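Local coordinates for protein beta-hexosaminidase Amuc_2018 (Akkermansia muciniphila, PDB 6JEA) that hydrolyses terminal non-reducing N-acetylhexosamine residues, releasing beta-linked GlcNAc or GalNAc units from N-glycans, chitobiose and related oligosaccharides, at residues W307-A312 with Y322-G327; I344-E349 with H396-A401; C351-P356 with P416-I421. One frame throughout, in Å; residues are numbered along the deposited sequence.

All three contacts belong to the glycosyl hydrolase 20 catalytic domain and touch the bound N-acetylglucosamine. Interactions 1 and 2, with centres about 12 Å apart, are joined through neighbouring parallel strands, where Ala323 O and Ala346 N lie 2.8 Å apart, a probable hydrogen bond. Interactions 2 and 3 have centres about 8 Å apart and alternate along the chain; a probable hydrogen bond of 3.0 Å from Leu353 N to Pro398 O ties them. Interactions 1 and 3 are about 19 Å apart between centres, yet Trp324 CE3 and Tyr352 OH approach to 3.5 Å. Trp324, Tyr352, Asp354 and Trp400, all substrate-binding residues, gather round one sugar.

Interaction 1 of 3, residues W307-A312 with Y322-G327; sequences WYEGNA and YAWRQG. With NAG (2-acetamido-2-deoxy-beta-D-glucopyranose), chain B.
Trp324 wedges CG between its own backbone N and carbonyl carbon (chi1 55°), which brings its indole up to Trp307, whose chi1 of -59° turns a ring edge toward that indole. The meeting takes place where two parallel strands of the TIM barrel, 303-307 and 320-323, run out into loops, and with Tyr322 the two indoles form an aromatic cluster. Trp307 presents its edge to the face of Trp324 with the planes at 66°, an edge-to-face pair, and its CB adds an off-centre CH-pi contact to the five-membered ring. Trp307 also packs on Tyr322, its CE3 lying 3.5 Å from Tyr322 CB and the rings meeting obliquely. Backbone pairing holds the strand ends together, Tyr308 N donating to Tyr322 O at 2.9 Å. The carbonyl of Tyr308 helps set the rotation of the substrate-binding indole: Trp324 NE1 donates to Tyr308 O over 2.8 Å. The acetamido methyl C8 of the sugar sits over a face of Trp307, 3.6 Å from CD1, and lies more distantly over a face of Trp324. Outside the cluster, Glu187 accepts from Trp307 NE1. Glu309, which takes a hydrogen bond from the backbone N of the active-site residue Glu258, bridges to Arg325 through the syn lone pair of OE2, 3.1 Å from NH2; this link to charge and backbone together probably steadies the carboxylate. Arg325 also lays its guanidinium over CH2 of Trp324. A water completes the junction, donating to Tyr308 O at 2.8 Å and accepting weakly from Arg325 NE.

Interaction 2 of 3, residues I344-E349 with H396-A401; sequences IMASSE and HAPVWA. With NAG (2-acetamido-2-deoxy-beta-D-glucopyranose), chain B.
Ile344 CG2 presses on His396 CB at 3.5 Å, the two side chains meeting at a slant, and this is the dense part of the contact. Ile344 can reach because CG2 stands anti to its backbone N, while His396 swings its ring away from the segment. Beside them His396 N donates to Met345 O over 2.9 Å, with an angle of 133° at the hydrogen, well short of straight. Ala346 adds a CA-H...O contact, its CA 3.2 Å from His396 O. Past this point the packing thins: Ala346 CB comes only to within 4.4 Å of Pro398 CD, and the segments then diverge, 346-349 turning toward a short helix while 396-401 continues to the sugar. There Trp400, a substrate-binding residue, lies flat between Pro398 CB on one face and the sugar on the other, with C5 of the sugar 3.6 Å from Trp400 CG, a platform of the kind that commonly carries sugar rings. Strands 342-345 and 392-399 are parallel neighbours in the TIM barrel. Strand 320-323 borders the first, with Tyr322 against both Ile344 and His396; strand 92-97 flanks the second, and His396 NE2 is hydrogen-bonded to ND1 of His125 on strand 123-130.

Interaction 3 of 3, residues C351-P356 with P416-I421; sequences CYLDFP and PRACAI. With NAG (2-acetamido-2-deoxy-beta-D-glucopyranose), chain B.
Both terminal nitrogens of Arg417 converge on Phe355 O, NH2 at 2.8 Å and NH1 at 2.9 Å from that one atom. The oxygen lies in the guanidinium plane, but the two donors meet it differently: NH2 arrives nearly in line with the C=O bond, whereas NH1 stands well above the carbonyl plane. Leu353 covers one face of the guanidinium with CD2, set toward the rim, and the same methyl packs 3.7 Å from Arg417 CB as the two side chains run antiparallel alongside each other. The arginine takes this course because it stays extended about CB-CG and then turns at CG-CD (chi3 -65°). The other methyl of Leu353, CD1, looks onto the helix start, 4.2 Å from Ala418 CB. One turn further on, Ile421 CD1 touches Cys351 SG at 4.0 Å, a second apolar contact with the helix. In the TIM-barrel catalytic domain this joins the loop after strand 342-345 and its short helix to helix 417-426, which packs outside strand 392-399 through Ile421 against Val395 and Ala397. Pro416, preceded by a cis peptide bond, occupies the N-cap position of that helix. Further out, Arg413 O and Thr370 O accept from NH2 and NH1 of Arg417, so the buried guanidinium meets carbonyl oxygens of Phe355, Arg413 and Thr370, which probably offset its charge, and Arg413 NH1 holds Asp354 O. The loop so held carries the substrate-binding side chains on its far side. Asp354 OD2 accepts a hydrogen bond of 2.6 Å from O6 of the sugar, and Tyr352 OH is hydrogen-bonded to the anomeric O1 at 3.0 Å, while the Tyr352 ring meets Trp400 edge-to-face.

Interaction 1 of 3, residues W307-A312 with Y322-G327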
loop_
_atom_site.group_PDB
_atom_site.type_symbol
_atom_site.label_atom_id
_atom_site.label_comp_id
_atom_site.label_asym_id
_atom_site.label_seq_id
_atom_site.Cartn_x
_atom_site.Cartn_y
_atom_site.Cartn_z
ATOM N N TRP A 307 -6.118 -10.258 -2.267
ATOM C CA TRP A 307 -5.545 -10.828 -1.055
ATOM C C TRP A 307 -5.558 -12.345 -1.196
ATOM O O TRP A 307 -6.616 -12.939 -1.423
ATOM C CB TRP A 307 -6.331 -10.398 0.182
ATOM C CG TRP A 307 -6.394 -8.912 0.399
ATOM C CD1 TRP A 307 -7.506 -8.123 0.326
ATOM C CD2 TRP A 307 -5.303 -8.038 0.728
ATOM N NE1 TRP A 307 -7.176 -6.815 0.587
ATOM C CE2 TRP A 307 -5.831 -6.734 0.837
ATOM C CE3 TRP A 307 -3.934 -8.229 0.939
ATOM C CZ2 TRP A 307 -5.037 -5.628 1.146
ATOM C CZ3 TRP A 307 -3.146 -7.130 1.248
ATOM C CH2 TRP A 307 -3.700 -5.848 1.349
ATOM N N TYR A 308 -4.392 -12.973 -1.077
ATOM C CA TYR A 308 -4.271 -14.379 -1.441
ATOM C C TYR A 308 -5.070 -15.269 -0.498
ATOM O O TYR A 308 -5.031 -15.098 0.725
ATOM C CB TYR A 308 -2.804 -14.802 -1.443
ATOM C CG TYR A 308 -2.556 -16.161 -2.058
ATOM C CD1 TYR A 308 -3.095 -16.494 -3.295
ATOM C CD2 TYR A 308 -1.769 -17.106 -1.411
ATOM C CE1 TYR A 308 -2.865 -17.732 -3.867
ATOM C CE2 TYR A 308 -1.533 -18.350 -1.976
ATOM C CZ TYR A 308 -2.083 -18.655 -3.204
ATOM O OH TYR A 308 -1.851 -19.886 -3.770
ATOM N N GLU A 309 -5.808 -16.214 -1.078
ATOM C CA GLU A 309 -6.424 -17.313 -0.345
ATOM C C GLU A 309 -5.975 -18.607 -1.006
ATOM O O GLU A 309 -6.226 -18.812 -2.198
ATOM C CB GLU A 309 -7.954 -17.210 -0.338
ATOM C CG GLU A 309 -8.521 -16.021 0.438
ATOM C CD GLU A 309 -8.382 -16.159 1.948
ATOM O OE1 GLU A 309 -7.762 -17.138 2.415
ATOM O OE2 GLU A 309 -8.901 -15.283 2.675
ATOM N N GLY A 310 -5.314 -19.471 -0.233
ATOM C CA GLY A 310 -4.676 -20.642 -0.819
ATOM C C GLY A 310 -5.639 -21.529 -1.586
ATOM O O GLY A 310 -5.401 -21.867 -2.748
ATOM N N ASN A 311 -6.738 -21.921 -0.946
ATOM C CA ASN A 311 -7.689 -22.821 -1.588
ATOM C C ASN A 311 -8.938 -22.076 -2.040
ATOM O O ASN A 311 -10.061 -22.494 -1.739
ATOM C CB ASN A 311 -8.056 -23.971 -0.647
ATOM C CG ASN A 311 -8.181 -23.528 0.799
ATOM O OD1 ASN A 311 -7.199 -23.515 1.543
ATOM N ND2 ASN A 311 -9.396 -23.170 1.207
ATOM N N ALA A 312 -8.752 -20.977 -2.772
ATOM C CA ALA A 312 -9.869 -20.213 -3.313
ATOM C C ALA A 312 -10.253 -20.668 -4.715
ATOM O O ALA A 312 -11.443 -20.826 -5.010
ATOM C CB ALA A 312 -9.533 -18.720 -3.324
ATOM N N TYR A 322 -1.485 -11.012 -2.920
ATOM C CA TYR A 322 -0.711 -10.511 -1.794
ATOM C C TYR A 322 -0.652 -11.579 -0.714
ATOM O O TYR A 322 -1.692 -12.095 -0.293
ATOM C CB TYR A 322 -1.332 -9.237 -1.211
ATOM C CG TYR A 322 -1.307 -8.015 -2.103
ATOM C CD1 TYR A 322 -2.108 -7.935 -3.236
ATOM C CD2 TYR A 322 -0.510 -6.924 -1.788
ATOM C CE1 TYR A 322 -2.097 -6.811 -4.045
ATOM C CE2 TYR A 322 -0.495 -5.796 -2.588
ATOM C CZ TYR A 322 -1.291 -5.745 -3.713
ATOM O OH TYR A 322 -1.273 -4.624 -4.510
ATOM N N ALA A 323 0.557 -11.903 -0.264
ATOM C CA ALA A 323 0.718 -12.726 0.927
ATOM C C ALA A 323 0.530 -11.846 2.155
ATOM O O ALA A 323 1.200 -10.820 2.294
ATOM C CB ALA A 323 2.092 -13.395 0.949
ATOM N N TRP A 324 -0.387 -12.237 3.038
ATOM C CA TRP A 324 -0.744 -11.381 4.166
ATOM C C TRP A 324 -0.939 -12.107 5.488
ATOM O O TRP A 324 -0.790 -11.467 6.535
ATOM C CB TRP A 324 -2.020 -10.593 3.846
ATOM C CG TRP A 324 -3.180 -11.459 3.439
ATOM C CD1 TRP A 324 -3.344 -12.107 2.247
ATOM C CD2 TRP A 324 -4.341 -11.762 4.221
ATOM N NE1 TRP A 324 -4.530 -12.797 2.241
ATOM C CE2 TRP A 324 -5.162 -12.602 3.441
ATOM C CE3 TRP A 324 -4.766 -11.409 5.505
ATOM C CZ2 TRP A 324 -6.383 -13.093 3.903
ATOM C CZ3 TRP A 324 -5.979 -11.897 5.962
ATOM C CH2 TRP A 324 -6.772 -12.730 5.164
ATOM N N ARG A 325 -1.258 -13.398 5.503
ATOM C CA ARG A 325 -1.541 -14.083 6.756
ATOM C C ARG A 325 -0.258 -14.411 7.514
ATOM O O ARG A 325 0.794 -14.679 6.924
ATOM C CB ARG A 325 -2.334 -15.366 6.505
ATOM C CG ARG A 325 -3.764 -15.140 6.046
ATOM C CD ARG A 325 -4.517 -16.457 5.949
ATOM N NE ARG A 325 -5.864 -16.285 5.411
ATOM C CZ ARG A 325 -6.932 -15.992 6.147
ATOM N NH1 ARG A 325 -6.811 -15.831 7.460
ATOM N NH2 ARG A 325 -8.120 -15.856 5.573
ATOM N N GLN A 326 -0.367 -14.393 8.841
ATOM C CA GLN A 326 0.772 -14.684 9.703
ATOM C C GLN A 326 1.326 -16.076 9.421
ATOM O O GLN A 326 0.595 -17.070 9.454
ATOM C CB GLN A 326 0.352 -14.570 11.170
ATOM C CG GLN A 326 1.341 -15.171 12.159
ATOM C CD GLN A 326 2.529 -14.268 12.429
ATOM O OE1 GLN A 326 2.405 -13.043 12.431
ATOM N NE2 GLN A 326 3.689 -14.871 12.661
ATOM N N GLY A 327 2.626 -16.142 9.139
ATOM C CA GLY A 327 3.298 -17.416 8.967
ATOM C C GLY A 327 2.966 -18.189 7.711
ATOM O O GLY A 327 3.267 -19.381 7.637
HETATM C C1 NAG B . -6.349 -7.364 7.767
HETATM C C2 NAG B . -7.752 -7.184 7.179
HETATM C C3 NAG B . -8.235 -5.745 7.365
HETATM C C4 NAG B . -8.073 -5.294 8.810
HETATM C C5 NAG B . -6.645 -5.546 9.276
HETATM C C6 NAG B . -6.423 -5.203 10.729
HETATM C C7 NAG B . -8.353 -8.634 5.288
HETATM C C8 NAG B . -8.251 -8.835 3.807
HETATM N N2 NAG B . -7.761 -7.537 5.769
HETATM O O1 NAG B . -5.985 -8.704 7.693
HETATM O O3 NAG B . -9.604 -5.666 6.986
HETATM O O4 NAG B . -8.354 -3.903 8.920
HETATM O O5 NAG B . -6.338 -6.937 9.123
HETATM O O6 NAG B . -5.067 -5.406 11.101
HETATM O O7 NAG B . -8.943 -9.427 6.014
HETATM O O HOH W 1 -3.946 -16.694 2.759
#

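Interaction 2 of 3, residues I344-E349 with H396-A401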
loop_
_atom_site.group_PDB
_atom_site.type_symbol
_atom_site.label_atom_id
_atom_site.label_comp_id
_atom_site.label_asym_id
_atom_site.label_seq_id
_atom_site.Cartn_x
_atom_site.Cartn_y
_atom_site.Cartn_z
ATOM N N ILE A 344 3.032 -10.442 -4.139
ATOM C CA ILE A 344 3.515 -9.267 -3.428
ATOM C C ILE A 344 3.516 -9.601 -1.943
ATOM O O ILE A 344 2.508 -10.078 -1.407
ATOM C CB ILE A 344 2.650 -8.033 -3.732
ATOM C CG1 ILE A 344 2.648 -7.750 -5.236
ATOM C CG2 ILE A 344 3.164 -6.831 -2.976
ATOM C CD1 ILE A 344 1.778 -6.582 -5.644
ATOM N N MET A 345 4.646 -9.363 -1.281
ATOM C CA MET A 345 4.818 -9.740 0.118
ATOM C C MET A 345 4.270 -8.630 1.008
ATOM O O MET A 345 4.821 -7.525 1.053
ATOM C CB MET A 345 6.286 -10.022 0.428
ATOM C CG MET A 345 6.541 -10.457 1.864
ATOM S SD MET A 345 5.536 -11.867 2.378
ATOM C CE MET A 345 6.025 -13.099 1.174
ATOM N N ALA A 346 3.182 -8.929 1.715
ATOM C CA ALA A 346 2.557 -8.006 2.653
ATOM C C ALA A 346 2.257 -8.710 3.970
ATOM O O ALA A 346 1.287 -8.374 4.655
ATOM C CB ALA A 346 1.282 -7.404 2.064
ATOM N N SER A 347 3.082 -9.697 4.320
ATOM C CA SER A 347 2.796 -10.566 5.455
ATOM C C SER A 347 2.635 -9.755 6.734
ATOM O O SER A 347 3.474 -8.910 7.060
ATOM C CB SER A 347 3.912 -11.600 5.612
ATOM O OG SER A 347 3.615 -12.520 6.649
ATOM N N SER A 348 1.543 -10.019 7.458
ATOM C CA SER A 348 1.232 -9.261 8.665
ATOM C C SER A 348 2.282 -9.437 9.751
ATOM O O SER A 348 2.354 -8.612 10.668
ATOM C CB SER A 348 -0.143 -9.669 9.203
ATOM O OG SER A 348 -0.117 -10.973 9.760
ATOM N N GLU A 349 3.093 -10.496 9.674
ATOM C CA GLU A 349 4.149 -10.693 10.661
ATOM C C GLU A 349 5.204 -9.594 10.581
ATOM O O GLU A 349 5.843 -9.273 11.591
ATOM C CB GLU A 349 4.786 -12.071 10.464
ATOM C CG GLU A 349 5.782 -12.470 11.539
ATOM C CD GLU A 349 6.375 -13.851 11.306
ATOM O OE1 GLU A 349 5.817 -14.611 10.482
ATOM O OE2 GLU A 349 7.400 -14.173 11.945
ATOM N N HIS A 396 4.996 -4.730 0.276
ATOM C CA HIS A 396 3.799 -3.907 0.415
ATOM C C HIS A 396 3.438 -3.842 1.892
ATOM O O HIS A 396 3.232 -4.883 2.522
ATOM C CB HIS A 396 2.646 -4.507 -0.396
ATOM C CG HIS A 396 1.620 -3.511 -0.837
ATOM N ND1 HIS A 396 1.885 -2.528 -1.766
ATOM C CD2 HIS A 396 0.319 -3.361 -0.490
ATOM C CE1 HIS A 396 0.795 -1.809 -1.966
ATOM N NE2 HIS A 396 -0.170 -2.294 -1.205
ATOM N N ALA A 397 3.360 -2.635 2.443
ATOM C CA ALA A 397 3.056 -2.473 3.861
ATOM C C ALA A 397 1.709 -1.788 4.037
ATOM O O ALA A 397 1.563 -0.613 3.667
ATOM C CB ALA A 397 4.154 -1.675 4.565
ATOM N N PRO A 398 0.696 -2.475 4.568
ATOM C CA PRO A 398 -0.601 -1.834 4.818
ATOM C C PRO A 398 -0.651 -1.130 6.164
ATOM O O PRO A 398 -0.206 -1.649 7.189
ATOM C CB PRO A 398 -1.586 -3.013 4.796
ATOM C CG PRO A 398 -0.785 -4.220 4.348
ATOM C CD PRO A 398 0.622 -3.933 4.726
ATOM N N VAL A 399 -1.215 0.076 6.158
ATOM C CA VAL A 399 -1.421 0.825 7.393
ATOM C C VAL A 399 -2.914 0.917 7.675
ATOM O O VAL A 399 -3.529 1.971 7.472
ATOM C CB VAL A 399 -0.782 2.224 7.319
ATOM C CG1 VAL A 399 -0.639 2.812 8.714
ATOM C CG2 VAL A 399 0.568 2.160 6.625
ATOM N N TRP A 400 -3.504 -0.187 8.139
ATOM C CA TRP A 400 -4.932 -0.222 8.431
ATOM C C TRP A 400 -5.295 0.835 9.467
ATOM O O TRP A 400 -4.568 1.052 10.440
ATOM C CB TRP A 400 -5.332 -1.609 8.928
ATOM C CG TRP A 400 -4.924 -2.701 8.000
ATOM C CD1 TRP A 400 -3.861 -3.543 8.142
ATOM C CD2 TRP A 400 -5.565 -3.066 6.772
ATOM N NE1 TRP A 400 -3.803 -4.415 7.083
ATOM C CE2 TRP A 400 -4.839 -4.144 6.228
ATOM C CE3 TRP A 400 -6.685 -2.590 6.084
ATOM C CZ2 TRP A 400 -5.195 -4.753 5.026
ATOM C CZ3 TRP A 400 -7.038 -3.199 4.889
ATOM C CH2 TRP A 400 -6.294 -4.267 4.372
ATOM N N ALA A 401 -6.434 1.494 9.260
ATOM C CA ALA A 401 -6.739 2.726 9.975
ATOM C C ALA A 401 -8.027 2.638 10.790
ATOM O O ALA A 401 -8.743 3.630 10.929
ATOM C CB ALA A 401 -6.804 3.900 9.000
HETATM C C1 NAG B . -6.349 -7.364 7.767
HETATM C C2 NAG B . -7.752 -7.184 7.179
HETATM C C3 NAG B . -8.235 -5.745 7.365
HETATM C C4 NAG B . -8.073 -5.294 8.810
HETATM C C5 NAG B . -6.645 -5.546 9.276
HETATM C C6 NAG B . -6.423 -5.203 10.729
HETATM C C7 NAG B . -8.353 -8.634 5.288
HETATM C C8 NAG B . -8.251 -8.835 3.807
HETATM N N2 NAG B . -7.761 -7.537 5.769
HETATM O O1 NAG B . -5.985 -8.704 7.693
HETATM O O3 NAG B . -9.604 -5.666 6.986
HETATM O O4 NAG B . -8.354 -3.903 8.920
HETATM O O5 NAG B . -6.338 -6.937 9.123
HETATM O O6 NAG B . -5.067 -5.406 11.101
HETATM O O7 NAG B . -8.943 -9.427 6.014
#

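Interaction 3 of 3, residues C351-P356 with P416-I421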
loop_
_atom_site.group_PDB
_atom_site.type_symbol
_atom_site.label_atom_id
_atom_site.label_comp_id
_atom_site.label_asym_id
_atom_site.label_seq_id
_atom_site.Cartn_x
_atom_site.Cartn_y
_atom_site.Cartn_z
ATOM N N CYS A 351 4.717 -6.668 7.956
ATOM C CA CYS A 351 4.325 -5.545 7.118
ATOM C C CYS A 351 3.083 -4.794 7.582
ATOM O O CYS A 351 2.797 -3.728 7.026
ATOM C CB CYS A 351 4.102 -6.017 5.673
ATOM S SG CYS A 351 5.525 -6.850 4.923
ATOM N N TYR A 352 2.336 -5.300 8.562
ATOM C CA TYR A 352 1.156 -4.588 9.048
ATOM C C TYR A 352 1.600 -3.477 9.991
ATOM O O TYR A 352 2.006 -3.742 11.127
ATOM C CB TYR A 352 0.185 -5.535 9.747
ATOM C CG TYR A 352 -0.758 -6.264 8.814
ATOM C CD1 TYR A 352 -0.428 -6.476 7.481
ATOM C CD2 TYR A 352 -1.985 -6.729 9.266
ATOM C CE1 TYR A 352 -1.285 -7.143 6.631
ATOM C CE2 TYR A 352 -2.848 -7.397 8.422
ATOM C CZ TYR A 352 -2.494 -7.602 7.107
ATOM O OH TYR A 352 -3.356 -8.265 6.265
ATOM N N LEU A 353 1.508 -2.233 9.531
ATOM C CA LEU A 353 1.978 -1.091 10.302
ATOM C C LEU A 353 0.902 -0.486 11.190
ATOM O O LEU A 353 1.152 0.545 11.823
ATOM C CB LEU A 353 2.547 -0.022 9.365
ATOM C CG LEU A 353 3.731 -0.493 8.516
ATOM C CD1 LEU A 353 4.437 0.683 7.855
ATOM C CD2 LEU A 353 4.707 -1.314 9.350
ATOM N N ASP A 354 -0.285 -1.093 11.259
ATOM C CA ASP A 354 -1.257 -0.686 12.265
ATOM C C ASP A 354 -0.933 -1.256 13.639
ATOM O O ASP A 354 -1.412 -0.723 14.645
ATOM C CB ASP A 354 -2.674 -1.100 11.853
ATOM C CG ASP A 354 -2.786 -2.580 11.514
ATOM O OD1 ASP A 354 -1.839 -3.137 10.915
ATOM O OD2 ASP A 354 -3.834 -3.183 11.843
ATOM N N PHE A 355 -0.122 -2.308 13.702
ATOM C CA PHE A 355 0.240 -2.896 14.979
ATOM C C PHE A 355 1.186 -1.966 15.735
ATOM O O PHE A 355 1.960 -1.223 15.125
ATOM C CB PHE A 355 0.905 -4.257 14.779
ATOM C CG PHE A 355 0.023 -5.283 14.114
ATOM C CD1 PHE A 355 -1.341 -5.069 13.968
ATOM C CD2 PHE A 355 0.563 -6.468 13.638
ATOM C CE1 PHE A 355 -2.146 -6.012 13.352
ATOM C CE2 PHE A 355 -0.239 -7.416 13.025
ATOM C CZ PHE A 355 -1.597 -7.185 12.881
ATOM N N PRO A 356 1.141 -1.983 17.067
ATOM C CA PRO A 356 2.065 -1.146 17.841
ATOM C C PRO A 356 3.511 -1.532 17.571
ATOM O O PRO A 356 3.839 -2.708 17.399
ATOM C CB PRO A 356 1.666 -1.425 19.295
ATOM C CG PRO A 356 0.968 -2.755 19.252
ATOM C CD PRO A 356 0.255 -2.780 17.932
ATOM N N PRO A 416 9.049 4.749 12.040
ATOM C CA PRO A 416 10.013 4.523 10.958
ATOM C C PRO A 416 10.021 3.119 10.341
ATOM O O PRO A 416 10.962 2.814 9.611
ATOM C CB PRO A 416 11.345 4.784 11.653
ATOM C CG PRO A 416 11.113 4.260 13.042
ATOM C CD PRO A 416 9.655 4.509 13.361
ATOM N N ARG A 417 9.015 2.283 10.615
ATOM C CA ARG A 417 9.025 0.930 10.059
ATOM C C ARG A 417 8.899 0.943 8.539
ATOM O O ARG A 417 9.388 0.025 7.865
ATOM C CB ARG A 417 7.910 0.090 10.686
ATOM C CG ARG A 417 8.186 -0.315 12.134
ATOM C CD ARG A 417 6.994 -1.023 12.776
ATOM N NE ARG A 417 5.836 -0.144 12.913
ATOM C CZ ARG A 417 4.682 -0.506 13.463
ATOM N NH1 ARG A 417 4.522 -1.737 13.934
ATOM N NH2 ARG A 417 3.684 0.364 13.545
ATOM N N ALA A 418 8.257 1.973 7.982
ATOM C CA ALA A 418 8.195 2.099 6.531
ATOM C C ALA A 418 9.585 2.248 5.921
ATOM O O ALA A 418 9.804 1.829 4.782
ATOM C CB ALA A 418 7.307 3.279 6.142
ATOM N N CYS A 419 10.537 2.828 6.660
ATOM C CA CYS A 419 11.911 2.887 6.169
ATOM C C CYS A 419 12.506 1.492 6.043
ATOM O O CYS A 419 13.202 1.184 5.065
ATOM C CB CYS A 419 12.764 3.750 7.097
ATOM S SG CYS A 419 12.027 5.344 7.514
ATOM N N ALA A 420 12.235 0.629 7.028
ATOM C CA ALA A 420 12.682 -0.756 6.945
ATOM C C ALA A 420 12.033 -1.468 5.768
ATOM O O ALA A 420 12.695 -2.225 5.050
ATOM C CB ALA A 420 12.376 -1.489 8.253
ATOM N N ILE A 421 10.732 -1.244 5.561
ATOM C CA ILE A 421 10.049 -1.845 4.416
ATOM C C ILE A 421 10.679 -1.374 3.108
ATOM O O ILE A 421 10.880 -2.164 2.176
ATOM C CB ILE A 421 8.542 -1.527 4.467
ATOM C CG1 ILE A 421 7.907 -2.124 5.726
ATOM C CG2 ILE A 421 7.845 -2.051 3.223
ATOM C CD1 ILE A 421 7.826 -3.632 5.711
HETATM C C1 NAG B . -6.349 -7.364 7.767
HETATM C C2 NAG B . -7.752 -7.184 7.179
HETATM C C3 NAG B . -8.235 -5.745 7.365
HETATM C C4 NAG B . -8.073 -5.294 8.810
HETATM C C5 NAG B . -6.645 -5.546 9.276
HETATM C C6 NAG B . -6.423 -5.203 10.729
HETATM C C7 NAG B . -8.353 -8.634 5.288
HETATM C C8 NAG B . -8.251 -8.835 3.807
HETATM N N2 NAG B . -7.761 -7.537 5.769
HETATM O O1 NAG B . -5.985 -8.704 7.693
HETATM O O3 NAG B . -9.604 -5.666 6.986
HETATM O O4 NAG B . -8.354 -3.903 8.920
HETATM O O5 NAG B . -6.338 -6.937 9.123
HETATM O O6 NAG B . -5.067 -5.406 11.101
HETATM O O7 NAG B . -8.943 -9.427 6.014
#